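Local coordinates for tartrate dehydrogenase/decarboxylase (Pseudomonas putida, PDB 3FLK), which oxidises tartrate to 2-hydroxy-3-oxosuccinate with NAD+, converts meso-tartrate to D-glycerate and oxidatively decarboxylates D-malate to pyruvate, at residues 9-14 with 65-70; 44-49 with 95-100; 76-81 with 88-93. The protein carries 1 engineered substitution. All blocks are in the same frame, centred on the assembly; numbering follows the deposited sequence.

Contact 1. Residues 9-14 with 65-70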
loop_
_atom_site.group_PDB
_atom_site.type_symbol
_atom_site.label_atom_id
_atom_site.label_comp_id
_atom_site.label_asym_id
_atom_site.label_seq_id
_atom_site.Cartn_x
_atom_site.Cartn_y
_atom_site.Cartn_z
ATOM N N ALA A 9 16.773 -16.331 22.908
ATOM C CA ALA A 9 16.759 -14.986 23.464
ATOM C C ALA A 9 15.360 -14.391 23.313
ATOM O O ALA A 9 14.930 -14.065 22.204
ATOM C CB ALA A 9 17.799 -14.115 22.780
ATOM N N ALA A 10 14.650 -14.281 24.434
ATOM C CA ALA A 10 13.301 -13.722 24.460
ATOM C C ALA A 10 13.359 -12.236 24.795
ATOM O O ALA A 10 13.874 -11.843 25.847
ATOM C CB ALA A 10 12.428 -14.474 25.460
ATOM N N ILE A 11 12.849 -11.413 23.882
ATOM C CA ILE A 11 12.900 -9.961 24.026
ATOM C C ILE A 11 11.503 -9.388 23.780
ATOM O O ILE A 11 11.115 -9.169 22.630
ATOM C CB ILE A 11 13.935 -9.313 23.052
ATOM C CG1 ILE A 11 15.295 -10.020 23.143
ATOM C CG2 ILE A 11 14.075 -7.808 23.330
ATOM C CD1 ILE A 11 16.335 -9.534 22.134
ATOM N N PRO A 12 10.732 -9.164 24.864
ATOM C CA PRO A 12 9.355 -8.676 24.724
ATOM C C PRO A 12 9.244 -7.273 24.111
ATOM O O PRO A 12 8.343 -7.027 23.306
ATOM C CB PRO A 12 8.818 -8.691 26.164
ATOM C CG PRO A 12 10.016 -8.687 27.036
ATOM C CD PRO A 12 11.110 -9.375 26.274
ATOM N N GLY A 13 10.148 -6.374 24.488
ATOM C CA GLY A 13 10.128 -5.001 23.988
ATOM C C GLY A 13 9.099 -4.128 24.684
ATOM O O GLY A 13 9.052 -4.080 25.916
ATOM N N ASP A 14 8.273 -3.452 23.887
ATOM C CA ASP A 14 7.301 -2.472 24.375
ATOM C C ASP A 14 5.858 -2.947 24.244
ATOM O O ASP A 14 5.564 -3.870 23.476
ATOM C CB ASP A 14 7.435 -1.152 23.599
ATOM C CG ASP A 14 8.778 -0.476 23.805
ATOM O OD1 ASP A 14 9.244 -0.393 24.959
ATOM O OD2 ASP A 14 9.360 -0.005 22.805
ATOM N N GLU A 65 27.234 -9.080 20.710
ATOM C CA GLU A 65 28.064 -10.041 21.430
ATOM C C GLU A 65 27.189 -10.966 22.280
ATOM O O GLU A 65 27.411 -12.178 22.321
ATOM C CB GLU A 65 29.076 -9.285 22.301
ATOM C CG GLU A 65 29.974 -10.144 23.183
ATOM C CD GLU A 65 30.668 -9.324 24.262
ATOM O OE1 GLU A 65 31.622 -8.579 23.936
ATOM O OE2 GLU A 65 30.256 -9.425 25.441
ATOM N N GLN A 66 26.186 -10.389 22.937
ATOM C CA GLN A 66 25.289 -11.147 23.811
ATOM C C GLN A 66 24.356 -12.079 23.041
ATOM O O GLN A 66 24.181 -13.238 23.421
ATOM C CB GLN A 66 24.474 -10.204 24.701
ATOM C CG GLN A 66 25.305 -9.407 25.700
ATOM C CD GLN A 66 24.453 -8.618 26.677
ATOM O OE1 GLN A 66 23.575 -9.171 27.342
ATOM N NE2 GLN A 66 24.715 -7.321 26.775
ATOM N N LEU A 67 23.769 -11.578 21.957
ATOM C CA LEU A 67 22.765 -12.340 21.211
ATOM C C LEU A 67 23.341 -13.418 20.291
ATOM O O LEU A 67 22.634 -14.360 19.928
ATOM C CB LEU A 67 21.831 -11.407 20.435
ATOM C CG LEU A 67 20.938 -10.466 21.250
ATOM C CD1 LEU A 67 20.028 -9.706 20.318
ATOM C CD2 LEU A 67 20.120 -11.209 22.306
ATOM N N LYS A 68 24.616 -13.285 19.926
ATOM C CA LYS A 68 25.289 -14.302 19.107
ATOM C C LYS A 68 25.489 -15.627 19.849
ATOM O O LYS A 68 25.754 -16.660 19.229
ATOM C CB LYS A 68 26.621 -13.781 18.559
ATOM C CG LYS A 68 26.490 -13.056 17.223
ATOM C CD LYS A 68 27.817 -13.003 16.469
ATOM C CE LYS A 68 28.642 -11.777 16.837
ATOM N NZ LYS A 68 28.094 -10.529 16.234
ATOM N N GLN A 69 25.343 -15.590 21.173
ATOM C CA GLN A 69 25.428 -16.790 22.009
ATOM C C GLN A 69 24.123 -17.594 21.987
ATOM O O GLN A 69 24.034 -18.667 22.593
ATOM C CB GLN A 69 25.790 -16.422 23.456
ATOM C CG GLN A 69 26.915 -15.387 23.614
ATOM C CD GLN A 69 28.149 -15.702 22.782
ATOM O OE1 GLN A 69 28.561 -14.899 21.940
ATOM N NE2 GLN A 69 28.737 -16.875 23.002
ATOM N N TYR A 70 23.120 -17.075 21.280
ATOM C CA TYR A 70 21.804 -17.709 21.208
ATOM C C TYR A 70 21.502 -18.252 19.817
ATOM O O TYR A 70 22.014 -17.747 18.816
ATOM C CB TYR A 70 20.714 -16.733 21.669
ATOM C CG TYR A 70 20.802 -16.403 23.138
ATOM C CD1 TYR A 70 20.059 -17.116 24.076
ATOM C CD2 TYR A 70 21.645 -15.389 23.596
ATOM C CE1 TYR A 70 20.146 -16.825 25.431
ATOM C CE2 TYR A 70 21.741 -15.091 24.950
ATOM C CZ TYR A 70 20.987 -15.813 25.860
ATOM O OH TYR A 70 21.074 -15.524 27.200
#
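L67, on helix 63-67, meets strand 6-13 through both of its methyls. L67 CD2 presses on A9 CB at 3.7 Å, while L67 CD1 lies 4.1 Å from I11 CD1. The leucine and I11 reach toward each other tip to tip, and the isoleucine methyl is about equally far from both leucine branches. I11 CD1 sits anti to CA (chi2 175°), which carries the methyl out to the leucine. Around this pair W46, I73 and F97 also touch L67, so the leucine is buried in an apolar cluster. The chain then turns sharply: L67 to Y70 form a type I beta turn, closed by Y70 N donating to L67 O at 3.1 Å. This turn is part of a beta-alpha-beta crossover, in which the chain leaves strand 39-43, runs through helices 49-55 and 63-67, and returns as the parallel strand 72-77, with strand 6-13 lying between the two in the sheet. Y70 brings the chain back to the strand. With its CG anti to the carbonyl carbon (chi1 -67°), the tyrosine lays one ring face over A9. A9 CB is 4.1 Å from the Y70 ring centroid and 22° off the ring normal, a CH-pi contact displaced toward the CG side of the ring, where A9 CB lies 3.8 Å from Y70 CG. The phenol OH is hydrogen-bonded to D42, and R7 makes a cation-pi contact with the same ring.

Contact 2. Residues 44-49 with 95-100. With OXL (oxalate ion), chain G.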
loop_
_atom_site.group_PDB
_atom_site.type_symbol
_atom_site.label_atom_id
_atom_site.label_comp_id
_atom_site.label_asym_id
_atom_site.label_seq_id
_atom_site.Cartn_x
_atom_site.Cartn_y
_atom_site.Cartn_z
ATOM N N PHE A 44 15.443 -10.700 28.021
ATOM C CA PHE A 44 16.187 -9.444 28.044
ATOM C C PHE A 44 15.232 -8.261 28.126
ATOM O O PHE A 44 14.216 -8.224 27.426
ATOM C CB PHE A 44 17.084 -9.325 26.809
ATOM C CG PHE A 44 18.155 -10.378 26.733
ATOM C CD1 PHE A 44 19.380 -10.187 27.364
ATOM C CD2 PHE A 44 17.939 -11.562 26.037
ATOM C CE1 PHE A 44 20.375 -11.154 27.297
ATOM C CE2 PHE A 44 18.928 -12.538 25.968
ATOM C CZ PHE A 44 20.149 -12.332 26.600
ATOM N N GLU A 45 15.571 -7.301 28.985
ATOM C CA GLU A 45 14.717 -6.145 29.256
ATOM C C GLU A 45 14.992 -4.975 28.315
ATOM O O GLU A 45 14.209 -4.025 28.253
ATOM C CB GLU A 45 14.872 -5.688 30.713
ATOM C CG GLU A 45 14.637 -6.782 31.758
ATOM C CD GLU A 45 13.217 -7.321 31.748
ATOM O OE1 GLU A 45 12.276 -6.537 32.001
ATOM O OE2 GLU A 45 13.043 -8.534 31.500
ATOM N N TRP A 46 16.105 -5.041 27.588
ATOM C CA TRP A 46 16.447 -3.982 26.640
ATOM C C TRP A 46 15.725 -4.127 25.298
ATOM O O TRP A 46 14.817 -4.954 25.165
ATOM C CB TRP A 46 17.963 -3.798 26.484
ATOM C CG TRP A 46 18.802 -5.041 26.552
ATOM C CD1 TRP A 46 19.368 -5.588 27.666
ATOM C CD2 TRP A 46 19.215 -5.858 25.450
ATOM N NE1 TRP A 46 20.092 -6.707 27.332
ATOM C CE2 TRP A 46 20.018 -6.894 25.977
ATOM C CE3 TRP A 46 18.980 -5.819 24.069
ATOM C CZ2 TRP A 46 20.586 -7.884 25.171
ATOM C CZ3 TRP A 46 19.543 -6.805 23.268
ATOM C CH2 TRP A 46 20.338 -7.825 23.825
ATOM N N ALA A 47 16.131 -3.323 24.313
ATOM C CA ALA A 47 15.373 -3.152 23.067
ATOM C C ALA A 47 13.935 -2.732 23.398
ATOM O O ALA A 47 12.958 -3.268 22.861
ATOM C CB ALA A 47 15.415 -4.420 22.203
ATOM N N SER A 48 13.839 -1.770 24.314
ATOM C CA SER A 48 12.573 -1.230 24.789
ATOM C C SER A 48 12.753 0.250 25.096
ATOM O O SER A 48 13.877 0.716 25.329
ATOM C CB SER A 48 12.106 -1.973 26.043
ATOM O OG SER A 48 12.931 -1.672 27.160
ATOM N N CYS A 49 11.648 0.987 25.092
ATOM C CA CYS A 49 11.682 2.422 25.345
ATOM C C CYS A 49 11.938 2.761 26.815
ATOM O O CYS A 49 12.449 3.838 27.120
ATOM C CB CYS A 49 10.414 3.091 24.814
ATOM S SG CYS A 49 10.331 3.077 22.997
ATOM N N LEU A 95 15.744 -2.890 13.629
ATOM C CA LEU A 95 16.436 -2.708 12.354
ATOM C C LEU A 95 17.926 -3.050 12.439
ATOM O O LEU A 95 18.512 -3.513 11.459
ATOM C CB LEU A 95 16.193 -1.305 11.787
ATOM C CG LEU A 95 15.094 -1.153 10.719
ATOM C CD1 LEU A 95 13.878 -2.053 10.931
ATOM C CD2 LEU A 95 14.653 0.291 10.580
ATOM N N LYS A 96 18.524 -2.847 13.614
ATOM C CA LYS A 96 19.893 -3.305 13.871
ATOM C C LYS A 96 19.995 -4.833 13.881
ATOM O O LYS A 96 20.948 -5.390 13.335
ATOM C CB LYS A 96 20.443 -2.713 15.174
ATOM C CG LYS A 96 20.884 -1.260 15.052
ATOM C CD LYS A 96 21.590 -0.774 16.315
ATOM C CE LYS A 96 22.101 0.647 16.135
ATOM N NZ LYS A 96 22.684 1.205 17.387
ATOM N N PHE A 97 19.020 -5.504 14.500
ATOM C CA PHE A 97 18.932 -6.967 14.455
ATOM C C PHE A 97 18.871 -7.460 13.010
ATOM O O PHE A 97 19.643 -8.329 12.610
ATOM C CB PHE A 97 17.687 -7.493 15.189
ATOM C CG PHE A 97 17.687 -7.271 16.682
ATOM C CD1 PHE A 97 18.871 -7.168 17.401
ATOM C CD2 PHE A 97 16.481 -7.210 17.374
ATOM C CE1 PHE A 97 18.851 -6.979 18.782
ATOM C CE2 PHE A 97 16.451 -7.025 18.754
ATOM C CZ PHE A 97 17.638 -6.912 19.459
ATOM N N ARG A 98 17.942 -6.900 12.238
ATOM C CA ARG A 98 17.701 -7.331 10.863
ATOM C C ARG A 98 18.921 -7.147 9.965
ATOM O O ARG A 98 19.244 -8.022 9.162
ATOM C CB ARG A 98 16.498 -6.592 10.271
ATOM C CG ARG A 98 15.153 -7.019 10.843
ATOM C CD ARG A 98 14.031 -6.161 10.290
ATOM N NE ARG A 98 12.710 -6.652 10.677
ATOM C CZ ARG A 98 11.578 -5.968 10.522
ATOM N NH1 ARG A 98 11.595 -4.752 9.988
ATOM N NH2 ARG A 98 10.422 -6.498 10.907
ATOM N N ARG A 99 19.604 -6.017 10.121
ATOM C CA ARG A 99 20.697 -5.656 9.215
ATOM C C ARG A 99 22.048 -6.225 9.634
ATOM O O ARG A 99 22.776 -6.771 8.803
ATOM C CB ARG A 99 20.741 -4.139 9.002
ATOM C CG ARG A 99 19.471 -3.650 8.326
ATOM C CD ARG A 99 19.438 -2.166 8.030
ATOM N NE ARG A 99 18.221 -1.863 7.278
ATOM C CZ ARG A 99 18.053 -0.827 6.462
ATOM N NH1 ARG A 99 19.025 0.056 6.271
ATOM N NH2 ARG A 99 16.898 -0.680 5.830
ATOM N N GLU A 100 22.370 -6.127 10.921
ATOM C CA GLU A 100 23.656 -6.625 11.411
ATOM C C GLU A 100 23.737 -8.149 11.522
ATOM O O GLU A 100 24.830 -8.714 11.463
ATOM C CB GLU A 100 24.059 -5.936 12.717
ATOM C CG GLU A 100 24.547 -4.511 12.486
ATOM C CD GLU A 100 24.893 -3.773 13.762
ATOM O OE1 GLU A 100 25.615 -4.340 14.611
ATOM O OE2 GLU A 100 24.456 -2.610 13.901
HETATM C C1 OXL G . 7.104 -2.486 10.185
HETATM C C2 OXL G . 7.316 -3.905 9.890
HETATM O O1 OXL G . 5.939 -2.023 10.116
HETATM O O2 OXL G . 8.472 -4.380 9.934
HETATM O O3 OXL G . 8.084 -1.767 10.485
HETATM O O4 OXL G . 6.323 -4.610 9.591
#
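F97 CZ is the point where helix 94-100 meets the loop 44-49: it lies 4.3 Å from W46 CZ3 and 4.3 Å from A47 CB. The phenyl and the indole come together rim to rim, each atom near the plane of the other ring, so this is an edge contact and not a stack. The indole is supported from one face by F44 CB, and Y51 meets it edge-to-face. A47 has a left-handed backbone conformation that turns its methyl toward the phenylalanine. Just beyond, S48 takes the N-cap position of helix 49-55, its OG weakly capping Y51 N. Separately, S48 OG donates to E45 O at 2.9 Å in the carbonyl plane.

The next residue of helix 94-100, R98, leads to the oxalate. From CB its chain runs out fully extended through CG and CD to NE, chi2 175°, with N136 touching the side chain. NE is hydrogen-bonded to N269. At the tip, R98 NH1 donates to oxalate O2 at 3.1 Å, with a moderately bent N-H...O angle of 145°. R98 NH2 donates to the same oxalate O2 at 3.0 Å and 151°. That oxygen lies at the edge of the guanidinium, in its plane, gripped between the two nitrogens. NH2 also makes a salt bridge with E281. A leucine here would probably leave oxalate O2 without both of these donors and E281 without its charged mate. R108 and R134 of the same chain and K192 of the second subunit bind the same oxalate, so several basic groups converge on the anion. Neighbouring residues of one helix thus do unlike work: F97 buries an apolar ring against the loop, while R98 spends its charge on the anion.

Contact 3. Residues 76-81 with 88-93. Engineered in segment 76-81: G79 (natural residue Asp). With NAI (1,4-dihydronicotinamide adenine dinucleotide), chain F.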
loop_
_atom_site.group_PDB
_atom_site.type_symbol
_atom_site.label_atom_id
_atom_site.label_comp_id
_atom_site.label_asym_id
_atom_site.label_seq_id
_atom_site.Cartn_x
_atom_site.Cartn_y
_atom_site.Cartn_z
ATOM N N GLY A 76 9.040 -9.542 20.672
ATOM C CA GLY A 76 7.675 -9.042 20.788
ATOM C C GLY A 76 7.411 -7.903 19.826
ATOM O O GLY A 76 6.983 -8.125 18.693
ATOM N N ALA A 77 7.674 -6.679 20.282
ATOM C CA ALA A 77 7.473 -5.478 19.477
ATOM C C ALA A 77 8.189 -4.293 20.107
ATOM O O ALA A 77 8.441 -4.281 21.309
ATOM C CB ALA A 77 5.991 -5.174 19.323
ATOM N N VAL A 78 8.504 -3.291 19.292
ATOM C CA VAL A 78 9.199 -2.106 19.785
ATOM C C VAL A 78 8.525 -0.810 19.333
ATOM O O VAL A 78 8.133 -0.665 18.170
ATOM C CB VAL A 78 10.709 -2.128 19.407
ATOM C CG1 VAL A 78 10.916 -1.950 17.897
ATOM C CG2 VAL A 78 11.473 -1.070 20.189
ATOM N N GLY A 79 8.386 0.125 20.266
ATOM C CA GLY A 79 7.846 1.437 19.954
ATOM C C GLY A 79 6.921 1.949 21.033
ATOM O O GLY A 79 6.046 1.229 21.512
ATOM N N TRP A 80 7.134 3.201 21.421
ATOM C CA TRP A 80 6.253 3.897 22.346
ATOM C C TRP A 80 6.348 5.386 22.034
ATOM O O TRP A 80 7.096 6.111 22.696
ATOM C CB TRP A 80 6.630 3.600 23.804
ATOM C CG TRP A 80 5.504 3.868 24.753
ATOM C CD1 TRP A 80 5.342 4.970 25.544
ATOM C CD2 TRP A 80 4.364 3.033 24.988
ATOM N NE1 TRP A 80 4.174 4.869 26.265
ATOM C CE2 TRP A 80 3.555 3.689 25.943
ATOM C CE3 TRP A 80 3.948 1.792 24.486
ATOM C CZ2 TRP A 80 2.353 3.145 26.411
ATOM C CZ3 TRP A 80 2.750 1.250 24.951
ATOM C CH2 TRP A 80 1.969 1.928 25.904
ATOM N N PRO A 81 5.603 5.841 21.003
ATOM C CA PRO A 81 5.727 7.207 20.478
ATOM C C PRO A 81 5.428 8.323 21.485
ATOM O O PRO A 81 5.886 9.452 21.289
ATOM C CB PRO A 81 4.731 7.238 19.310
ATOM C CG PRO A 81 3.796 6.115 19.561
ATOM C CD PRO A 81 4.595 5.063 20.259
ATOM N N ILE A 88 13.565 6.570 16.079
ATOM C CA ILE A 88 14.630 6.301 17.044
ATOM C C ILE A 88 14.519 4.882 17.613
ATOM O O ILE A 88 15.508 4.149 17.639
ATOM C CB ILE A 88 14.679 7.371 18.169
ATOM C CG1 ILE A 88 15.134 8.715 17.586
ATOM C CG2 ILE A 88 15.605 6.928 19.306
ATOM C CD1 ILE A 88 14.997 9.904 18.528
ATOM N N SER A 89 13.318 4.496 18.045
ATOM C CA SER A 89 13.103 3.174 18.636
ATOM C C SER A 89 13.354 2.019 17.666
ATOM O O SER A 89 14.041 1.056 18.015
ATOM C CB SER A 89 11.707 3.064 19.267
ATOM O OG SER A 89 10.681 3.264 18.316
ATOM N N LEU A 90 12.814 2.118 16.451
ATOM C CA LEU A 90 12.953 1.041 15.467
ATOM C C LEU A 90 14.391 0.877 14.971
ATOM O O LEU A 90 14.915 -0.239 14.934
ATOM C CB LEU A 90 11.996 1.237 14.283
ATOM C CG LEU A 90 11.739 -0.009 13.422
ATOM C CD1 LEU A 90 10.826 -0.993 14.139
ATOM C CD2 LEU A 90 11.145 0.366 12.070
ATOM N N TRP A 91 15.020 1.995 14.606
ATOM C CA TRP A 91 16.388 1.989 14.087
ATOM C C TRP A 91 17.427 1.655 15.151
ATOM O O TRP A 91 18.506 1.154 14.832
ATOM C CB TRP A 91 16.718 3.320 13.405
ATOM C CG TRP A 91 16.108 3.435 12.046
ATOM C CD1 TRP A 91 14.859 3.896 11.741
ATOM C CD2 TRP A 91 16.716 3.068 10.803
ATOM N NE1 TRP A 91 14.652 3.838 10.380
ATOM C CE2 TRP A 91 15.779 3.338 9.783
ATOM C CE3 TRP A 91 17.964 2.536 10.453
ATOM C CZ2 TRP A 91 16.048 3.090 8.434
ATOM C CZ3 TRP A 91 18.231 2.293 9.112
ATOM C CH2 TRP A 91 17.279 2.571 8.120
ATOM N N GLY A 92 17.093 1.916 16.411
ATOM C CA GLY A 92 17.989 1.621 17.521
ATOM C C GLY A 92 17.895 0.201 18.047
ATOM O O GLY A 92 18.673 -0.188 18.922
ATOM N N SER A 93 16.950 -0.579 17.519
ATOM C CA SER A 93 16.736 -1.943 18.001
ATOM C C SER A 93 16.500 -2.971 16.887
ATOM O O SER A 93 17.446 -3.621 16.437
ATOM C CB SER A 93 15.606 -1.976 19.042
ATOM O OG SER A 93 14.380 -1.541 18.482
HETATM P PA NAI F . 0.383 -1.695 15.541
HETATM O O1A NAI F . 0.548 -2.970 14.805
HETATM O O2A NAI F . 1.053 -1.720 16.854
HETATM O O5B NAI F . -1.178 -1.412 15.755
HETATM C C5B NAI F . -2.058 -1.140 14.689
HETATM C C4B NAI F . -3.492 -1.460 15.097
HETATM O O4B NAI F . -3.671 -2.863 15.153
HETATM C C3B NAI F . -3.836 -0.906 16.472
HETATM O O3B NAI F . -5.148 -0.398 16.431
HETATM C C2B NAI F . -3.750 -2.113 17.384
HETATM O O2B NAI F . -4.661 -2.041 18.457
HETATM C C1B NAI F . -4.046 -3.280 16.456
HETATM N N9A NAI F . -3.292 -4.482 16.852
HETATM C C8A NAI F . -1.953 -4.717 16.667
HETATM N N7A NAI F . -1.664 -5.936 17.171
HETATM C C5A NAI F . -2.788 -6.482 17.672
HETATM C C6A NAI F . -3.046 -7.698 18.297
HETATM N N6A NAI F . -2.070 -8.583 18.481
HETATM N N1A NAI F . -4.332 -7.982 18.713
HETATM C C2A NAI F . -5.350 -7.075 18.517
HETATM N N3A NAI F . -5.081 -5.872 17.890
HETATM C C4A NAI F . -3.823 -5.578 17.481
HETATM O O3 NAI F . 0.945 -0.524 14.574
HETATM P PN NAI F . 0.913 1.072 14.813
HETATM O O1N NAI F . -0.233 1.461 15.663
HETATM O O2N NAI F . 1.013 1.683 13.468
HETATM O O5D NAI F . 2.284 1.356 15.591
HETATM C C5D NAI F . 2.378 1.302 17.000
HETATM C C4D NAI F . 3.846 1.247 17.423
HETATM O O4D NAI F . 4.403 -0.005 17.072
HETATM C C3D NAI F . 4.714 2.304 16.753
HETATM O O3D NAI F . 5.632 2.765 17.714
HETATM C C2D NAI F . 5.448 1.548 15.659
HETATM O O2D NAI F . 6.705 2.111 15.367
HETATM C C1D NAI F . 5.573 0.167 16.285
HETATM N N1N NAI F . 5.702 -0.958 15.338
HETATM C C2N NAI F . 6.706 -1.857 15.571
HETATM C C3N NAI F . 6.879 -2.958 14.740
HETATM C C7N NAI F . 7.804 -4.059 15.173
HETATM O O7N NAI F . 8.406 -4.002 16.448
HETATM N N7N NAI F . 8.043 -5.073 14.342
HETATM C C4N NAI F . 6.010 -3.137 13.663
HETATM C C5N NAI F . 4.985 -2.220 13.432
HETATM C C6N NAI F . 4.836 -1.126 14.285
HETATM O O HOH W 1 8.941 1.675 16.671
#
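V78 stands between the cofactor and the chain around helix 86-91, its side chain directed at residues 89-93 while its backbone N serves NADH. Both methyls lie against S93 OG, V78 CG2 at 3.4 Å and V78 CG1 at 3.5 Å from it, and CG1 alone also reaches the leucine. V78 CG1, held between the backbone N and the carbonyl carbon (chi1 69°), touches L90 CD1 at 3.9 Å. V78 CG1 also passes 3.6 Å from the carboxamide oxygen O7N of NADH. L90 leaves the helix to one side, and its CD1 turns in to V78; the nearest atoms of its side chain and the bound oxalate are about 4 Å apart, so the leucine lies between the valine and the anion. S93 has its hydroxyl turned back over the preceding helical turn, where S93 OG donates to S89 O at 2.7 Å, tilted 24° from the carbonyl plane. That bond holds the hydroxyl against the valine methyls, even though S93, at the N-cap position of helix 94-100, makes no capping bond with it.

S89 points its OG at the backbone of G79, an engineered residue replacing the natural Asp. The hydroxyl is hydrogen-bonded to D86 O and to a water. The water donates to V78 O and is also hydrogen-bonded to the ribose hydroxyl O2D of NADH. On the amide side V78 N donates to NADH O7N at 2.9 Å, with an angle of 156°. The peptide groups of V78 therefore fix the carboxamide directly and the ribose through water, and S89 joins the helix to that water. On this side the nicotinamide end is held by main-chain polar groups, beside an apolar valine-leucine contact, while other residues complete the pocket.

In the fold
From the N terminus, strand 6-13 enters first, and contact 1 closes the long loop from it to helix 63-67 and the turn before strand 72-77. Contact 2 starts within that loop, at 44-49, and ends beyond it on helix 94-100, so the two cross. Contact 3, a short closure of 76-81 on 88-93, follows contact 1 in series and falls wholly within the span of contact 2. D14 is shared ground: its carboxylate reaches C49 N of contact 2 and G79 N of contact 3. L67 packs on F97, joining contacts 1 and 2. Together they tie one end of the large sheet to helices 63-67, 86-91 and 94-100 beside the cofactor and oxalate.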